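Local coordinates for dTDP-4-dehydrorhamnose 3,5-epimerase (Bacillus anthracis str. Ames, PDB 3RYK), which catalyses epimerisation at positions 3 and 5 of the sugar ring of a dTDP-linked 4-keto sugar in dTDP-L-rhamnose biosynthesis, at residues S116-F119 against K120-R123; D190-R193 against I194-L197; V58-L62 against G63-S67. All coordinates share one frame; numbering follows the deposited sequence.

Contact 1. Residues S116-F119 against K120-R123; sequences SPTF and KQWR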
ATOM      1  N   SER A 116      11.014 -27.142 -12.583  1.00 29.11           N
ATOM      2  CA  SER A 116      12.077 -26.168 -12.367  1.00 28.38           C
ATOM      3  C   SER A 116      13.447 -26.713 -11.987  1.00 27.84           C
ATOM      4  O   SER A 116      13.556 -27.597 -11.141  1.00 28.39           O
ATOM      5  CB  SER A 116      11.631 -25.150 -11.318  1.00 28.18           C
ATOM      6  OG  SER A 116      12.638 -24.195 -11.070  1.00 28.69           O
ATOM      7  N   PRO A 117      14.512 -26.180 -12.612  1.00 27.34           N
ATOM      8  CA  PRO A 117      15.835 -26.664 -12.240  1.00 27.52           C
ATOM      9  C   PRO A 117      16.079 -26.344 -10.761  1.00 27.31           C
ATOM     10  O   PRO A 117      16.698 -27.138 -10.055  1.00 28.22           O
ATOM     11  CB  PRO A 117      16.786 -25.870 -13.143  1.00 27.65           C
ATOM     12  CG  PRO A 117      15.994 -24.712 -13.645  1.00 27.65           C
ATOM     13  CD  PRO A 117      14.562 -25.079 -13.592  1.00 27.43           C
ATOM     14  N   THR A 118      15.554 -25.205 -10.302  1.00 26.83           N
ATOM     15  CA  THR A 118      15.696 -24.764  -8.910  1.00 26.71           C
ATOM     16  C   THR A 118      14.578 -25.293  -7.983  1.00 26.02           C
ATOM     17  O   THR A 118      14.262 -24.688  -6.960  1.00 26.69           O
ATOM     18  CB  THR A 118      15.795 -23.220  -8.811  1.00 26.67           C
ATOM     19  OG1 THR A 118      14.586 -22.603  -9.272  1.00 27.76           O
ATOM     20  CG2 THR A 118      16.983 -22.694  -9.618  1.00 27.16           C
ATOM     21  N   PHE A 119      13.997 -26.435  -8.333  1.00 25.62           N
ATOM     22  CA  PHE A 119      12.936 -27.043  -7.539  1.00 25.46           C
ATOM     23  C   PHE A 119      13.375 -27.354  -6.108  1.00 25.51           C
ATOM     24  O   PHE A 119      14.482 -27.850  -5.866  1.00 27.27           O
ATOM     25  CB  PHE A 119      12.406 -28.290  -8.243  1.00 25.25           C
ATOM     26  CG  PHE A 119      11.429 -29.090  -7.434  1.00 25.41           C
ATOM     27  CD1 PHE A 119      10.256 -28.520  -6.976  1.00 25.33           C
ATOM     28  CD2 PHE A 119      11.629 -30.437  -7.240  1.00 27.04           C
ATOM     29  CE1 PHE A 119       9.345 -29.247  -6.254  1.00 26.49           C
ATOM     30  CE2 PHE A 119      10.701 -31.190  -6.531  1.00 27.46           C
ATOM     31  CZ  PHE A 119       9.564 -30.598  -6.037  1.00 28.37           C
ATOM     32  N   LYS A 120      12.485 -27.020  -5.178  1.00 26.49           N
ATOM     33  CA  LYS A 120      12.640 -27.174  -3.726  1.00 26.21           C
ATOM     34  C   LYS A 120      13.560 -26.125  -3.079  1.00 25.52           C
ATOM     35  O   LYS A 120      13.529 -25.954  -1.853  1.00 27.92           O
ATOM     36  CB  LYS A 120      13.021 -28.590  -3.259  1.00 26.84           C
ATOM     37  CG  LYS A 120      12.025 -29.698  -3.598  1.00 28.91           C
ATOM     38  CD  LYS A 120      12.398 -30.934  -2.785  1.00 31.53           C
ATOM     39  CE  LYS A 120      11.530 -32.177  -3.003  1.00 33.87           C
ATOM     40  NZ  LYS A 120      11.684 -32.838  -4.312  1.00 37.61           N
ATOM     41  N   GLN A 121      14.345 -25.403  -3.885  1.00 24.30           N
ATOM     42  CA  GLN A 121      15.236 -24.378  -3.351  1.00 24.19           C
ATOM     43  C   GLN A 121      14.472 -23.174  -2.777  1.00 23.49           C
ATOM     44  O   GLN A 121      13.347 -22.874  -3.174  1.00 23.31           O
ATOM     45  CB  GLN A 121      16.244 -23.911  -4.400  1.00 24.27           C
ATOM     46  CG  GLN A 121      17.137 -25.024  -4.963  1.00 25.24           C
ATOM     47  CD  GLN A 121      18.202 -24.513  -5.929  1.00 27.05           C
ATOM     48  OE1 GLN A 121      18.591 -23.342  -5.893  1.00 29.21           O
ATOM     49  NE2 GLN A 121      18.706 -25.407  -6.776  1.00 29.20           N
ATOM     50  N   TRP A 122      15.114 -22.486  -1.838  1.00 23.11           N
ATOM     51  CA  TRP A 122      14.534 -21.327  -1.171  1.00 22.86           C
ATOM     52  C   TRP A 122      15.522 -20.191  -0.987  1.00 22.40           C
ATOM     53  O   TRP A 122      16.726 -20.344  -1.206  1.00 23.35           O
ATOM     54  CB  TRP A 122      14.008 -21.725   0.212  1.00 22.86           C
ATOM     55  CG  TRP A 122      15.052 -22.298   1.105  1.00 25.12           C
ATOM     56  CD1 TRP A 122      15.392 -23.613   1.221  1.00 26.32           C
ATOM     57  CD2 TRP A 122      15.905 -21.587   2.012  1.00 24.03           C
ATOM     58  NE1 TRP A 122      16.403 -23.764   2.129  1.00 26.56           N
ATOM     59  CE2 TRP A 122      16.741 -22.536   2.627  1.00 25.82           C
ATOM     60  CE3 TRP A 122      16.055 -20.236   2.353  1.00 23.14           C
ATOM     61  CZ2 TRP A 122      17.705 -22.180   3.575  1.00 26.61           C
ATOM     62  CZ3 TRP A 122      17.009 -19.893   3.282  1.00 25.41           C
ATOM     63  CH2 TRP A 122      17.824 -20.857   3.879  1.00 25.36           C
ATOM     64  N   ARG A 123      14.998 -19.038  -0.592  1.00 22.87           N
ATOM     65  CA  ARG A 123      15.853 -17.885  -0.334  1.00 22.01           C
ATOM     66  C   ARG A 123      15.206 -16.961   0.688  1.00 20.81           C
ATOM     67  O   ARG A 123      14.001 -16.693   0.626  1.00 21.46           O
ATOM     68  CB  ARG A 123      16.249 -17.153  -1.614  1.00 22.38           C
ATOM     69  CG  ARG A 123      17.202 -15.955  -1.398  1.00 23.35           C
ATOM     70  CD  ARG A 123      17.822 -15.525  -2.726  1.00 24.25           C
ATOM     71  NE  ARG A 123      18.786 -14.427  -2.597  1.00 26.10           N
ATOM     72  CZ  ARG A 123      20.059 -14.576  -2.235  1.00 26.68           C
ATOM     73  NH1 ARG A 123      20.529 -15.772  -1.898  1.00 27.84           N
ATOM     74  NH2 ARG A 123      20.864 -13.512  -2.157  1.00 28.23           N
TER
HETATM   75  O   HOH W   1      17.380 -27.856  -6.830  1.00 51.16           O
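P117 and Q121 meet through a water that joins the start of the loop to the residue just ahead of the strand. The water accepts from Q121 NE2 at 2.8 Å and donates to F119 O at 3.1 Å, with a weaker bond to P117 O, so that one solvent molecule ties three residues and would favour the rotation of the Q121 amide that turns NE2 to the water. T118 comes next, its own N-H bonded weakly to S116 OG at 3.2 Å. Its OG1 stands between the backbone N and the carbonyl carbon (chi1 64°) and bonds D111, whose carboxylate also takes S116 OG. The side chains of T118 and Q121 cross at about a right angle, T118 CB lying 4.0 Å from Q121 CD. The backbone here folds as two overlapping beta turns, type I from S116 to F119 and type II from T118 to Q121. The second is closed by Q121 N bonding T118 O at 3.2 Å. Together the turns lead into strand 122-128, and K120 and Q121 already pair through their backbones with D111 at the end of the neighbouring antiparallel strand 104-111 of the jelly roll-like fold. F119 has CG anti to the backbone N (chi1 173°), which swings the ring beside its own carbonyl carbon and alongside the next residue. There K120 CG sits over one face of the ring in a CH-pi contact, 3.5 Å from the centroid and nearly on the ring normal.

Contact 2. Residues D190-R193 against I194-L197; sequences DKDR and ILPL. With POP (pyrophosphate 2-), chain C.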
ATOM      1  N   ASP A 190      -3.023 -21.465  14.978  1.00 27.34           N
ATOM      2  CA  ASP A 190      -3.222 -22.918  14.978  1.00 28.22           C
ATOM      3  C   ASP A 190      -3.271 -23.462  13.554  1.00 28.97           C
ATOM      4  O   ASP A 190      -2.734 -24.538  13.277  1.00 30.20           O
ATOM      5  CB  ASP A 190      -4.491 -23.307  15.739  1.00 28.45           C
ATOM      6  CG  ASP A 190      -4.378 -23.079  17.234  1.00 29.40           C
ATOM      7  OD1 ASP A 190      -3.278 -22.765  17.729  1.00 28.94           O
ATOM      8  OD2 ASP A 190      -5.395 -23.260  17.930  1.00 33.87           O
ATOM      9  N   LYS A 191      -3.901 -22.693  12.658  1.00 29.76           N
ATOM     10  CA  LYS A 191      -4.023 -23.052  11.249  1.00 30.49           C
ATOM     11  C   LYS A 191      -2.642 -23.172  10.624  1.00 30.33           C
ATOM     12  O   LYS A 191      -2.390 -24.044   9.803  1.00 31.10           O
ATOM     13  CB  LYS A 191      -4.734 -21.951  10.490  1.00 30.56           C
ATOM     14  CG  LYS A 191      -6.142 -21.612  10.952  1.00 33.00           C
ATOM     15  CD  LYS A 191      -6.674 -20.411  10.181  1.00 34.81           C
ATOM     16  CE  LYS A 191      -6.719 -20.628   8.677  1.00 34.99           C
ATOM     17  NZ  LYS A 191      -7.258 -19.458   7.967  1.00 37.26           N
ATOM     18  N   ASP A 192      -1.751 -22.258  10.992  1.00 30.79           N
ATOM     19  CA  ASP A 192      -0.401 -22.273  10.461  1.00 30.87           C
ATOM     20  C   ASP A 192       0.472 -23.403  11.044  1.00 30.52           C
ATOM     21  O   ASP A 192       1.453 -23.804  10.419  1.00 31.18           O
ATOM     22  CB  ASP A 192       0.241 -20.881  10.594  1.00 32.05           C
ATOM     23  CG  ASP A 192      -0.340 -19.859   9.589  1.00 34.56           C
ATOM     24  OD1 ASP A 192       0.188 -18.721   9.538  1.00 38.51           O
ATOM     25  OD2 ASP A 192      -1.302 -20.191   8.840  1.00 39.37           O
ATOM     26  N   ARG A 193       0.122 -23.925  12.225  1.00 30.17           N
ATOM     27  CA  ARG A 193       0.907 -25.019  12.820  1.00 30.16           C
ATOM     28  C   ARG A 193       0.538 -26.403  12.247  1.00 30.69           C
ATOM     29  O   ARG A 193       1.236 -27.376  12.530  1.00 31.39           O
ATOM     30  CB  ARG A 193       0.789 -25.064  14.353  1.00 30.36           C
ATOM     31  CG  ARG A 193       1.291 -23.836  15.083  1.00 29.91           C
ATOM     32  CD  ARG A 193       1.226 -24.038  16.600  1.00 31.36           C
ATOM     33  NE  ARG A 193       1.613 -22.823  17.321  1.00 33.04           N
ATOM     34  CZ  ARG A 193       2.851 -22.492  17.688  1.00 33.03           C
ATOM     35  NH1 ARG A 193       3.050 -21.337  18.321  1.00 34.99           N
ATOM     36  NH2 ARG A 193       3.889 -23.283  17.416  1.00 33.00           N
ATOM     37  N   ILE A 194      -0.525 -26.482  11.441  1.00 30.38           N
ATOM     38  CA  ILE A 194      -0.977 -27.748  10.840  1.00 30.93           C
ATOM     39  C   ILE A 194      -0.875 -27.757   9.299  1.00 30.89           C
ATOM     40  O   ILE A 194      -1.604 -28.486   8.607  1.00 31.33           O
ATOM     41  CB  ILE A 194      -2.435 -28.077  11.271  1.00 31.10           C
ATOM     42  CG1 ILE A 194      -2.507 -28.399  12.764  1.00 32.76           C
ATOM     43  CG2 ILE A 194      -2.952 -29.270  10.496  1.00 32.22           C
ATOM     44  CD1 ILE A 194      -3.085 -29.768  13.076  1.00 33.96           C
ATOM     45  N   LEU A 195       0.025 -26.947   8.743  1.00 30.42           N
ATOM     46  CA  LEU A 195       0.187 -26.926   7.298  1.00 29.48           C
ATOM     47  C   LEU A 195       1.004 -28.194   6.982  1.00 29.59           C
ATOM     48  O   LEU A 195       1.800 -28.636   7.816  1.00 29.63           O
ATOM     49  CB  LEU A 195       0.869 -25.628   6.828  1.00 29.19           C
ATOM     50  CG  LEU A 195      -0.008 -24.370   6.980  1.00 28.52           C
ATOM     51  CD1 LEU A 195       0.784 -23.052   6.766  1.00 28.77           C
ATOM     52  CD2 LEU A 195      -1.218 -24.412   6.045  1.00 28.32           C
ATOM     53  N   PRO A 196       0.796 -28.804   5.799  1.00 30.23           N
ATOM     54  CA  PRO A 196       1.526 -30.022   5.442  1.00 30.81           C
ATOM     55  C   PRO A 196       3.005 -29.810   5.139  1.00 31.58           C
ATOM     56  O   PRO A 196       3.461 -28.679   5.066  1.00 30.80           O
ATOM     57  CB  PRO A 196       0.794 -30.517   4.191  1.00 31.00           C
ATOM     58  CG  PRO A 196       0.256 -29.305   3.577  1.00 31.09           C
ATOM     59  CD  PRO A 196      -0.061 -28.346   4.696  1.00 30.29           C
ATOM     60  N   LEU A 197       3.729 -30.915   4.984  1.00 32.62           N
ATOM     61  CA  LEU A 197       5.161 -30.914   4.682  1.00 33.31           C
ATOM     62  C   LEU A 197       5.377 -30.691   3.190  1.00 33.80           C
ATOM     63  O   LEU A 197       4.415 -30.587   2.422  1.00 34.05           O
ATOM     64  CB  LEU A 197       5.791 -32.254   5.084  1.00 33.86           C
ATOM     65  CG  LEU A 197       5.764 -32.695   6.542  1.00 34.99           C
ATOM     66  CD1 LEU A 197       6.388 -34.090   6.655  1.00 37.12           C
ATOM     67  CD2 LEU A 197       6.485 -31.709   7.450  1.00 34.68           C
TER
HETATM   68  P1  POP C 182      -4.923 -16.527   6.922  0.70 37.24           P
HETATM   69  O1  POP C 182      -6.177 -15.711   6.695  0.70 36.14           O
HETATM   70  O2  POP C 182      -4.743 -17.449   5.733  0.70 36.95           O
HETATM   71  O3  POP C 182      -3.728 -15.612   7.058  0.70 37.06           O
HETATM   72  O   POP C 182      -5.131 -17.447   8.241  0.70 36.46           O
HETATM   73  P2  POP C 182      -4.454 -17.224   9.697  0.70 37.41           P
HETATM   74  O4  POP C 182      -3.331 -18.223   9.847  0.70 35.07           O
HETATM   75  O5  POP C 182      -5.493 -17.487  10.762  0.70 35.81           O
HETATM   76  O6  POP C 182      -3.922 -15.823   9.901  0.70 35.85           O
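L195 packs its branched end against the single, weakly bonded helical turn 190-193. Its CG touches two successive carbonyl oxygens, K191 O at 3.7 Å and D192 O at 3.8 Å. The side chains of L195 and the buried D192 run side by side and point the same way, bringing L195 CD1 within 4.1 Å of D192 OD2. This is the closer-packed part of the contact. The backbone adds little to it: I194 N bonds K191 O weakly at 3.5 Å.

R193 and I194, by contrast, are exposed and meet mainly through neighbouring backbone atoms. R193 touches I194 N with CB alone, and its extended chain lies on L188 and gives P186 O a weak bond from NH1, while I194 keeps its side chain at the surface.

The helix also presents two side chains to pyrophosphate. The K191 chain is bent at chi3 (59°), which turns the ammonium group in to bond the bridging oxygen, NZ to O of pyrophosphate at 2.9 Å. D192 OD2 comes close to the terminal oxygen O4 of the same ligand, at 3.0 Å, an approach of two oxygens rather than an assigned bond. S189 OG bonds both pyrophosphate and the D192 backbone N, so it links the ligand to the helix. With D167, the residues S189, K191 and D192 make up the pyrophosphate pocket, a site built largely on a short helical turn near the C-terminus.

Contact 3. Residues V58-L62 against G63-S67; sequences VLETL and GVTHS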
ATOM      1  N   VAL A  58       6.339   0.705 -15.343  1.00 27.72           N
ATOM      2  CA  VAL A  58       7.766   0.564 -14.987  1.00 27.78           C
ATOM      3  C   VAL A  58       8.080  -0.905 -14.770  1.00 27.71           C
ATOM      4  O   VAL A  58       9.112  -1.399 -15.235  1.00 28.41           O
ATOM      5  CB  VAL A  58       8.164   1.367 -13.733  1.00 28.15           C
ATOM      6  CG1 VAL A  58       9.504   0.893 -13.180  1.00 28.54           C
ATOM      7  CG2 VAL A  58       8.197   2.855 -14.047  1.00 29.29           C
ATOM      8  N   LEU A  59       7.201  -1.593 -14.048  1.00 26.84           N
ATOM      9  CA  LEU A  59       7.385  -3.017 -13.794  1.00 26.56           C
ATOM     10  C   LEU A  59       7.445  -3.830 -15.076  1.00 26.25           C
ATOM     11  O   LEU A  59       8.280  -4.726 -15.183  1.00 26.04           O
ATOM     12  CB  LEU A  59       6.336  -3.571 -12.824  1.00 26.10           C
ATOM     13  CG  LEU A  59       6.558  -3.124 -11.375  1.00 25.57           C
ATOM     14  CD1 LEU A  59       5.401  -3.544 -10.485  1.00 27.61           C
ATOM     15  CD2 LEU A  59       7.887  -3.702 -10.852  1.00 22.32           C
ATOM     16  N   GLU A  60       6.601  -3.507 -16.057  1.00 26.83           N
ATOM     17  CA  GLU A  60       6.634  -4.248 -17.318  1.00 28.12           C
ATOM     18  C   GLU A  60       8.011  -4.145 -17.970  1.00 28.67           C
ATOM     19  O   GLU A  60       8.458  -5.107 -18.598  1.00 29.77           O
ATOM     20  CB  GLU A  60       5.560  -3.785 -18.299  1.00 28.30           C
ATOM     21  CG  GLU A  60       4.148  -4.016 -17.803  1.00 30.06           C
ATOM     22  CD  GLU A  60       3.092  -3.653 -18.825  1.00 31.93           C
ATOM     23  OE1 GLU A  60       3.447  -3.173 -19.921  1.00 35.45           O
ATOM     24  OE2 GLU A  60       1.896  -3.866 -18.534  1.00 34.27           O
ATOM     25  N   THR A  61       8.679  -3.001 -17.811  1.00 29.47           N
ATOM     26  CA  THR A  61      10.015  -2.825 -18.395  1.00 29.91           C
ATOM     27  C   THR A  61      10.972  -3.807 -17.714  1.00 30.11           C
ATOM     28  O   THR A  61      11.831  -4.388 -18.368  1.00 30.81           O
ATOM     29  CB  THR A  61      10.580  -1.361 -18.295  1.00 30.44           C
ATOM     30  OG1 THR A  61      10.954  -1.033 -16.946  1.00 31.21           O
ATOM     31  CG2 THR A  61       9.589  -0.341 -18.848  1.00 31.60           C
ATOM     32  N   LEU A  62      10.788  -4.013 -16.406  1.00 30.40           N
ATOM     33  CA  LEU A  62      11.614  -4.928 -15.602  1.00 30.30           C
ATOM     34  C   LEU A  62      11.196  -6.413 -15.707  1.00 30.27           C
ATOM     35  O   LEU A  62      11.613  -7.248 -14.874  1.00 31.14           O
ATOM     36  CB  LEU A  62      11.595  -4.471 -14.128  1.00 30.91           C
ATOM     37  CG  LEU A  62      12.169  -3.076 -13.846  1.00 31.26           C
ATOM     38  CD1 LEU A  62      11.979  -2.685 -12.381  1.00 33.22           C
ATOM     39  CD2 LEU A  62      13.649  -3.023 -14.227  1.00 33.20           C
ATOM     40  N   GLY A  63      10.369  -6.723 -16.708  1.00 30.13           N
ATOM     41  CA  GLY A  63       9.878  -8.074 -16.972  1.00 29.79           C
ATOM     42  C   GLY A  63       8.918  -8.616 -15.935  1.00 29.64           C
ATOM     43  O   GLY A  63       8.955  -9.802 -15.617  1.00 29.59           O
ATOM     44  N   VAL A  64       8.067  -7.736 -15.407  1.00 29.33           N
ATOM     45  CA  VAL A  64       7.080  -8.083 -14.399  1.00 29.09           C
ATOM     46  C   VAL A  64       5.785  -7.493 -14.943  1.00 29.10           C
ATOM     47  O   VAL A  64       5.484  -6.305 -14.753  1.00 29.61           O
ATOM     48  CB  VAL A  64       7.458  -7.493 -13.028  1.00 28.83           C
ATOM     49  CG1 VAL A  64       6.445  -7.893 -11.964  1.00 29.49           C
ATOM     50  CG2 VAL A  64       8.858  -7.969 -12.634  1.00 29.40           C
ATOM     51  N   THR A  65       5.036  -8.336 -15.644  1.00 28.87           N
ATOM     52  CA  THR A  65       3.775  -7.958 -16.255  1.00 29.45           C
ATOM     53  C   THR A  65       2.630  -8.683 -15.556  1.00 29.36           C
ATOM     54  O   THR A  65       2.399  -9.883 -15.784  1.00 30.77           O
ATOM     55  CB  THR A  65       3.819  -8.291 -17.754  1.00 29.39           C
ATOM     56  OG1 THR A  65       4.967  -7.650 -18.332  1.00 31.17           O
ATOM     57  CG2 THR A  65       2.548  -7.828 -18.470  1.00 30.72           C
ATOM     58  N   HIS A  66       1.936  -7.951 -14.691  1.00 29.09           N
ATOM     59  CA  HIS A  66       0.810  -8.487 -13.933  1.00 28.67           C
ATOM     60  C   HIS A  66      -0.180  -7.387 -13.625  1.00 28.64           C
ATOM     61  O   HIS A  66       0.206  -6.235 -13.388  1.00 28.62           O
ATOM     62  CB  HIS A  66       1.261  -9.055 -12.585  1.00 28.93           C
ATOM     63  CG  HIS A  66       2.352 -10.066 -12.687  1.00 30.98           C
ATOM     64  ND1 HIS A  66       2.125 -11.371 -13.065  1.00 32.80           N
ATOM     65  CD2 HIS A  66       3.680  -9.966 -12.445  1.00 32.78           C
ATOM     66  CE1 HIS A  66       3.269 -12.030 -13.060  1.00 33.70           C
ATOM     67  NE2 HIS A  66       4.228 -11.200 -12.688  1.00 34.28           N
ATOM     68  N   SER A  67      -1.453  -7.749 -13.604  1.00 28.32           N
ATOM     69  CA  SER A  67      -2.514  -6.804 -13.299  1.00 28.43           C
ATOM     70  C   SER A  67      -2.969  -7.220 -11.908  1.00 27.99           C
ATOM     71  O   SER A  67      -3.594  -8.268 -11.736  1.00 28.58           O
ATOM     72  CB  SER A  67      -3.624  -6.867 -14.341  1.00 29.13           C
ATOM     73  OG  SER A  67      -3.118  -6.515 -15.625  1.00 32.32           O
TER
HETATM   74  O   HOH W   2       1.553  -5.050 -16.169  1.00 36.58           O
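The carbonyl oxygen of L59 is gripped by two backbone amides: V64 N reaches it across the chain reversal at 3.0 Å, and L62 N, still on the helical side, adds a weak bond at 2.9 Å. One residue on, G63 N bonds E60 O at 3.1 Å. The two bonds from G63 and V64 are nested, and the positive phi of G63 (69°) turns the chain back between them.

The reversal brings V64 back beside L59. Its CB lies 4.1 Å from L59 CB, and its carbonyl oxygen turns back toward the helix, 3.5 Å from E60 CA in a CA-H...O contact. L59 and V64 are both buried; L59 also touches M25 and L38, and V64 touches K36, so the pair sits against strand 35-45. V64 holds CG1 anti to the backbone N (chi1 -178°), and this methyl meets the H66 ring at its edge.

On the exposed side E60 and T65 pass obliquely, E60 CG lying 3.8 Å from T65 OG1. The extended E60 chain carries its carboxylate on to a water, 2.7 Å from OE2, which is also weakly bonded by H66 N and so bridges the helix to the chain beyond the turn. The paired backbone bonds, the glycine at C-prime and the apolar contact between L59 and V64 are those of a Schellman motif, which here ends helix 56-61.

How the contacts relate
All three contacts are local chain turns away from the middle of the molecule, but they differ in burial. Contacts 1 and 2 are surface contacts, whereas contact 3 is partly buried and is the one with an apolar pair pressed against a strand. Contact 1 belongs to a connection between neighbouring strands and relies on water, a carboxylate and an aromatic face. Contacts 2 and 3 each join a short helix to the chain that follows, yet contact 3 ends its helix with two backbone bonds of ordinary length, whereas the one across contact 2 is weak; contact 2 also serves a ligand. Centres of contacts 2 and 3 are about 33 Å apart, on opposite sides of the chain's centre.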